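PDB 4XSO: Alr3699 protein, which is of unknown function but has the two Rossmann-like domains of the GT-B glycosyltransferase fold. Local coordinates for residues L99-Q105 against P121-H127; Q230-V235 against I343-I347. All coordinates share one frame; numbering follows the deposited sequence.

Contact 1 of 2, residues L99-Q105 against P121-H127; sequences LIYANTQ and PLVYHLH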
loop_
_atom_site.group_PDB
_atom_site.type_symbol
_atom_site.label_atom_id
_atom_site.label_comp_id
_atom_site.label_asym_id
_atom_site.label_seq_id
_atom_site.Cartn_x
_atom_site.Cartn_y
_atom_site.Cartn_z
ATOM N N LEU A 99 -1.798 14.853 10.689
ATOM C CA LEU A 99 -0.601 14.871 9.937
ATOM C C LEU A 99 0.204 13.583 10.228
ATOM O O LEU A 99 0.233 13.091 11.362
ATOM C CB LEU A 99 0.212 16.101 10.385
ATOM C CG LEU A 99 1.523 16.270 9.553
ATOM C CD1 LEU A 99 1.731 17.693 9.123
ATOM C CD2 LEU A 99 2.770 15.794 10.276
ATOM N N ILE A 100 0.873 13.072 9.203
ATOM C CA ILE A 100 1.677 11.888 9.307
ATOM C C ILE A 100 3.109 12.331 9.100
ATOM O O ILE A 100 3.413 13.014 8.092
ATOM C CB ILE A 100 1.321 10.838 8.217
ATOM C CG1 ILE A 100 -0.129 10.391 8.329
ATOM C CG2 ILE A 100 2.185 9.628 8.301
ATOM C CD1 ILE A 100 -0.516 9.636 7.043
ATOM N N TYR A 101 3.989 11.946 10.055
ATOM C CA TYR A 101 5.382 12.415 10.037
ATOM C C TYR A 101 6.267 11.179 10.033
ATOM O O TYR A 101 6.432 10.503 11.056
ATOM C CB TYR A 101 5.599 13.332 11.250
ATOM C CG TYR A 101 6.851 14.117 11.347
ATOM C CD1 TYR A 101 8.074 13.516 11.539
ATOM C CD2 TYR A 101 6.785 15.510 11.432
ATOM C CE1 TYR A 101 9.224 14.268 11.760
ATOM C CE2 TYR A 101 7.930 16.287 11.634
ATOM C CZ TYR A 101 9.140 15.674 11.795
ATOM O OH TYR A 101 10.265 16.441 12.002
ATOM N N ALA A 102 6.723 10.838 8.838
ATOM C CA ALA A 102 7.552 9.630 8.598
ATOM C C ALA A 102 9.017 9.958 8.792
ATOM O O ALA A 102 9.560 10.878 8.152
ATOM C CB ALA A 102 7.310 9.109 7.199
ATOM N N ASN A 103 9.649 9.155 9.652
ATOM C CA ASN A 103 10.980 9.398 10.136
ATOM C C ASN A 103 12.071 8.445 9.586
ATOM O O ASN A 103 13.236 8.592 9.905
ATOM C CB ASN A 103 10.950 9.407 11.660
ATOM C CG ASN A 103 12.106 10.213 12.256
ATOM O OD1 ASN A 103 12.237 11.371 11.978
ATOM N ND2 ASN A 103 12.915 9.588 13.115
ATOM N N THR A 104 11.672 7.493 8.755
ATOM C CA THR A 104 12.584 6.504 8.195
ATOM C C THR A 104 11.989 6.074 6.887
ATOM O O THR A 104 10.847 6.461 6.537
ATOM C CB THR A 104 12.777 5.235 9.084
ATOM O OG1 THR A 104 11.580 4.433 9.059
ATOM C CG2 THR A 104 13.166 5.591 10.490
ATOM N N GLN A 105 12.785 5.338 6.085
ATOM C CA GLN A 105 12.341 4.964 4.727
ATOM C C GLN A 105 11.121 4.102 4.593
ATOM O O GLN A 105 10.238 4.369 3.778
ATOM C CB GLN A 105 13.449 4.241 3.949
ATOM C CG GLN A 105 14.422 5.150 3.285
ATOM C CD GLN A 105 15.458 4.386 2.451
ATOM O OE1 GLN A 105 16.665 4.427 2.748
ATOM N NE2 GLN A 105 14.990 3.673 1.422
ATOM N N PRO A 121 -2.053 15.160 5.302
ATOM C CA PRO A 121 -0.727 15.489 4.743
ATOM C C PRO A 121 0.424 14.642 5.369
ATOM O O PRO A 121 0.291 14.076 6.438
ATOM C CB PRO A 121 -0.549 16.954 5.073
ATOM C CG PRO A 121 -1.549 17.231 6.202
ATOM C CD PRO A 121 -2.676 16.268 6.040
ATOM N N LEU A 122 1.531 14.596 4.663
ATOM C CA LEU A 122 2.662 13.796 5.013
ATOM C C LEU A 122 3.911 14.686 4.971
ATOM O O LEU A 122 4.141 15.466 4.024
ATOM C CB LEU A 122 2.795 12.695 3.998
ATOM C CG LEU A 122 4.071 11.863 3.980
ATOM C CD1 LEU A 122 4.068 10.960 5.187
ATOM C CD2 LEU A 122 4.233 11.054 2.656
ATOM N N VAL A 123 4.712 14.494 5.999
ATOM C CA VAL A 123 6.046 15.036 6.133
ATOM C C VAL A 123 6.968 13.859 6.238
ATOM O O VAL A 123 6.696 12.905 6.947
ATOM C CB VAL A 123 6.219 15.866 7.428
ATOM C CG1 VAL A 123 7.667 16.291 7.514
ATOM C CG2 VAL A 123 5.287 17.099 7.441
ATOM N N TYR A 124 8.038 13.906 5.486
ATOM C CA TYR A 124 9.103 12.979 5.556
ATOM C C TYR A 124 10.338 13.707 6.153
ATOM O O TYR A 124 10.782 14.686 5.610
ATOM C CB TYR A 124 9.450 12.537 4.135
ATOM C CG TYR A 124 10.609 11.565 3.946
ATOM C CD1 TYR A 124 10.965 10.677 4.902
ATOM C CD2 TYR A 124 11.300 11.521 2.712
ATOM C CE1 TYR A 124 11.990 9.772 4.694
ATOM C CE2 TYR A 124 12.329 10.630 2.484
ATOM C CZ TYR A 124 12.654 9.751 3.485
ATOM O OH TYR A 124 13.634 8.805 3.297
ATOM N N HIS A 125 10.852 13.207 7.259
ATOM C CA HIS A 125 12.118 13.679 7.830
ATOM C C HIS A 125 13.188 12.730 7.494
ATOM O O HIS A 125 13.132 11.582 7.916
ATOM C CB HIS A 125 11.988 13.746 9.329
ATOM C CG HIS A 125 13.052 14.548 9.960
ATOM N ND1 HIS A 125 12.804 15.344 11.040
ATOM C CD2 HIS A 125 14.366 14.701 9.657
ATOM C CE1 HIS A 125 13.925 15.938 11.408
ATOM N NE2 HIS A 125 14.888 15.560 10.592
ATOM N N LEU A 126 14.089 13.199 6.636
ATOM C CA LEU A 126 15.090 12.408 5.996
ATOM C C LEU A 126 16.322 12.503 6.890
ATOM O O LEU A 126 16.939 13.591 7.038
ATOM C CB LEU A 126 15.359 13.040 4.636
ATOM C CG LEU A 126 16.465 12.433 3.751
ATOM C CD1 LEU A 126 16.187 10.986 3.367
ATOM C CD2 LEU A 126 16.648 13.248 2.490
ATOM N N HIS A 127 16.687 11.393 7.505
ATOM C CA HIS A 127 17.847 11.342 8.338
ATOM C C HIS A 127 19.012 10.596 7.655
ATOM O O HIS A 127 20.092 10.502 8.257
ATOM C CB HIS A 127 17.563 10.638 9.658
ATOM C CG HIS A 127 16.536 11.309 10.510
ATOM N ND1 HIS A 127 16.844 12.352 11.340
ATOM C CD2 HIS A 127 15.217 11.069 10.688
ATOM C CE1 HIS A 127 15.769 12.753 11.986
ATOM N NE2 HIS A 127 14.768 11.973 11.630
HETATM O O HOH W 1 14.761 9.292 7.655
#
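Pro-121 accepts the first bond of a parallel strand pair: its O takes Ile-100 N-H at 3.0 Å. Leu-122 then lies beside Ile-100, and its CD1 packs on Ile-100 CG2 at 3.9 Å. Val-123 is held through both backbone polar atoms, its N giving to Ile-100 O and its O taking from Ala-102 N. Across the sheet from Leu-122, Val-123 CG1 sits over one face of the Tyr-101 ring, offset toward the rim. Its CG2 turns to the methyls of Leu-99. Tyr-124 has Ala-102 O at its ring edge, near the plane, 3.5 Å from CD1. His-125 N closes the backbone pairing on Ala-102 O. The His-125 ring points the same way as Tyr-101, and its ND1 shares a 2.9 Å hydrogen bond with Tyr-101 OH. In Tyr-101 (chi1 -170°) and His-125 (chi1 -164°) CG is anti to the backbone N, setting the rings side by side. Beyond the strand, His-127 NE2 donates to Asn-103 OD1 at 2.6 Å. The oxygen is in the imidazole plane, the nitrogen 37° out of the carbonyl plane. A water joins Asn-103 O, His-125 O and His-127 N where the strands end. His-127 ND1 hydrogen-bonds a glycerol, probably from the crystallisation liquor, and Asn-103 ND2 is held by Asp-13 and Ala-21. This is a right-handed beta-alpha-beta crossover through helix 105-118, the repeating unit of a Rossmann-like domain.

Contact 2 of 2, residues Q230-V235 against I343-I347; sequences QCPPQV and INTCI
This is a mainly apolar packing contact between a loop and a helix in the second Rossmann-like domain. The loop 230-235 runs from helix 221-228 into strand 235-240, and residues 343-347 belong to helix 336-348. No hydrogen bond joins the two segments. Ile-343 and Ile-347, one helical turn apart, present their side chains to the loop.

Cys-231 meets the first of them. Its SG lies 3.6 Å from Ile-343 CG2 and 3.8 Å from Ile-343 CD1, so both ends of the branched side chain touch the sulfur. Ile-343 CG2 also faces Val-235 CG1 at 4.2 Å. The two methyls of Val-235 are thus divided between the isoleucines. CG1 is anti to the backbone N (chi1 -178°) and serves Ile-343, while CG2 goes to Ile-347. The latter approach is tight, with Val-235 CG2 only 3.4 Å from Ile-347 CD1. The same Ile-347 CD1 touches Pro-232 CG at 3.9 Å. It therefore rests against both the first and the last residue of the type I turn from Pro-232 to Val-235, which is closed by the bond from Val-235 N to Pro-232 O. Gln-234 adds a looser touch, its NE2 lying near Ile-347 CG2.

Asn-344, one residue on from Ile-343, reaches the loop with its amide. Its OD1 lies against Pro-232 CD, an approach so short that its detail is doubtful, and its ND2 is turned toward Gln-230 O. Gln-230 itself carries its amide away from this helix segment, and NE2 bonds to Gln-337 earlier in the same helix.

Further in, Val-235 and Ile-343 both rest on Val-209 of strand 207-212, while Ile-347 reaches Phe-207. Cys-346 packs on Phe-207 and on Thr-353 of helix 350-368, so helix 336-348 lies against the strand beside 235-240 as well as this loop.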
loop_
_atom_site.group_PDB
_atom_site.type_symbol
_atom_site.label_atom_id
_atom_site.label_comp_id
_atom_site.label_asym_id
_atom_site.label_seq_id
_atom_site.Cartn_x
_atom_site.Cartn_y
_atom_site.Cartn_z
ATOM N N GLN A 230 51.572 7.386 16.219
ATOM C CA GLN A 230 52.374 8.509 15.746
ATOM C C GLN A 230 52.383 9.709 16.670
ATOM O O GLN A 230 52.810 10.766 16.239
ATOM C CB GLN A 230 51.859 8.946 14.366
ATOM C CG GLN A 230 52.082 7.879 13.303
ATOM C CD GLN A 230 53.560 7.780 13.010
ATOM O OE1 GLN A 230 54.297 7.032 13.667
ATOM N NE2 GLN A 230 54.029 8.628 12.100
ATOM N N CYS A 231 51.916 9.537 17.913
ATOM C CA CYS A 231 51.701 10.594 18.880
ATOM C C CYS A 231 52.627 10.421 20.050
ATOM O O CYS A 231 52.999 9.302 20.365
ATOM C CB CYS A 231 50.243 10.541 19.410
ATOM S SG CYS A 231 49.134 11.208 18.173
ATOM N N PRO A 232 52.985 11.520 20.727
ATOM C CA PRO A 232 53.825 11.292 21.881
ATOM C C PRO A 232 53.200 10.388 22.926
ATOM O O PRO A 232 51.964 10.125 22.928
ATOM C CB PRO A 232 54.109 12.707 22.438
ATOM C CG PRO A 232 53.388 13.672 21.587
ATOM C CD PRO A 232 52.874 12.941 20.376
ATOM N N PRO A 233 54.045 9.904 23.838
ATOM C CA PRO A 233 53.612 8.855 24.781
ATOM C C PRO A 233 52.580 9.297 25.832
ATOM O O PRO A 233 51.849 8.464 26.310
ATOM C CB PRO A 233 54.920 8.389 25.419
ATOM C CG PRO A 233 55.913 9.497 25.179
ATOM C CD PRO A 233 55.486 10.226 23.949
ATOM N N GLN A 234 52.491 10.587 26.150
ATOM C CA GLN A 234 51.471 11.038 27.057
ATOM C C GLN A 234 50.053 11.050 26.414
ATOM O O GLN A 234 49.049 11.203 27.150
ATOM C CB GLN A 234 51.809 12.406 27.676
ATOM C CG GLN A 234 51.583 13.639 26.801
ATOM C CD GLN A 234 52.730 13.864 25.849
ATOM O OE1 GLN A 234 53.513 12.949 25.597
ATOM N NE2 GLN A 234 52.841 15.080 25.315
ATOM N N VAL A 235 49.967 10.807 25.088
ATOM C CA VAL A 235 48.685 10.707 24.422
ATOM C C VAL A 235 48.079 9.343 24.625
ATOM O O VAL A 235 48.609 8.308 24.135
ATOM C CB VAL A 235 48.750 11.006 22.893
ATOM C CG1 VAL A 235 47.348 10.924 22.265
ATOM C CG2 VAL A 235 49.367 12.370 22.620
ATOM N N ILE A 343 46.369 16.034 16.304
ATOM C CA ILE A 343 46.542 15.746 17.752
ATOM C C ILE A 343 47.802 16.458 18.273
ATOM O O ILE A 343 47.789 17.149 19.292
ATOM C CB ILE A 343 46.674 14.229 18.002
ATOM C CG1 ILE A 343 45.348 13.556 17.690
ATOM C CG2 ILE A 343 47.118 13.965 19.422
ATOM C CD1 ILE A 343 45.412 12.033 17.821
ATOM N N ASN A 344 48.883 16.323 17.516
ATOM C CA ASN A 344 50.116 17.010 17.834
ATOM C C ASN A 344 49.977 18.559 17.826
ATOM O O ASN A 344 50.562 19.235 18.664
ATOM C CB ASN A 344 51.227 16.545 16.894
ATOM C CG ASN A 344 51.855 15.227 17.343
ATOM O OD1 ASN A 344 52.273 15.097 18.475
ATOM N ND2 ASN A 344 51.915 14.252 16.466
ATOM N N THR A 345 49.208 19.108 16.884
ATOM C CA THR A 345 48.949 20.522 16.877
ATOM C C THR A 345 48.254 20.926 18.145
ATOM O O THR A 345 48.564 21.981 18.693
ATOM C CB THR A 345 48.050 20.896 15.721
ATOM O OG1 THR A 345 48.803 20.722 14.529
ATOM C CG2 THR A 345 47.577 22.320 15.834
ATOM N N CYS A 346 47.310 20.088 18.599
ATOM C CA CYS A 346 46.565 20.386 19.840
ATOM C C CYS A 346 47.434 20.365 21.118
ATOM O O CYS A 346 47.160 21.079 22.088
ATOM C CB CYS A 346 45.374 19.423 19.997
ATOM S SG CYS A 346 44.035 19.790 18.858
ATOM N N ILE A 347 48.433 19.500 21.124
ATOM C CA ILE A 347 49.408 19.395 22.239
ATOM C C ILE A 347 50.319 20.610 22.325
ATOM O O ILE A 347 50.489 21.203 23.382
ATOM C CB ILE A 347 50.279 18.124 22.049
ATOM C CG1 ILE A 347 49.415 16.901 22.268
ATOM C CG2 ILE A 347 51.461 18.139 23.004
ATOM C CD1 ILE A 347 49.986 15.600 21.721
#

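In the fold
The contacts lie in different domains of a GT-B chain, on opposite sides of its centre. Their centres are 44 Å apart, and their nearest atoms are about 27 Å apart. Both segments of contact 1 precede those of contact 2 along the chain. They share no strand or sheet. Contact 1 joins two neighbouring strands inside the seven-stranded parallel sheet of the first domain. Contact 2 lies at the N-terminal start of strand 235-240 in the six-stranded parallel sheet of the second, where a loop meets a helix. One therefore links adjacent parts of a single sheet, while the other ties together chain regions more than 100 residues apart. Each is made within its own domain, and neither bridges the two.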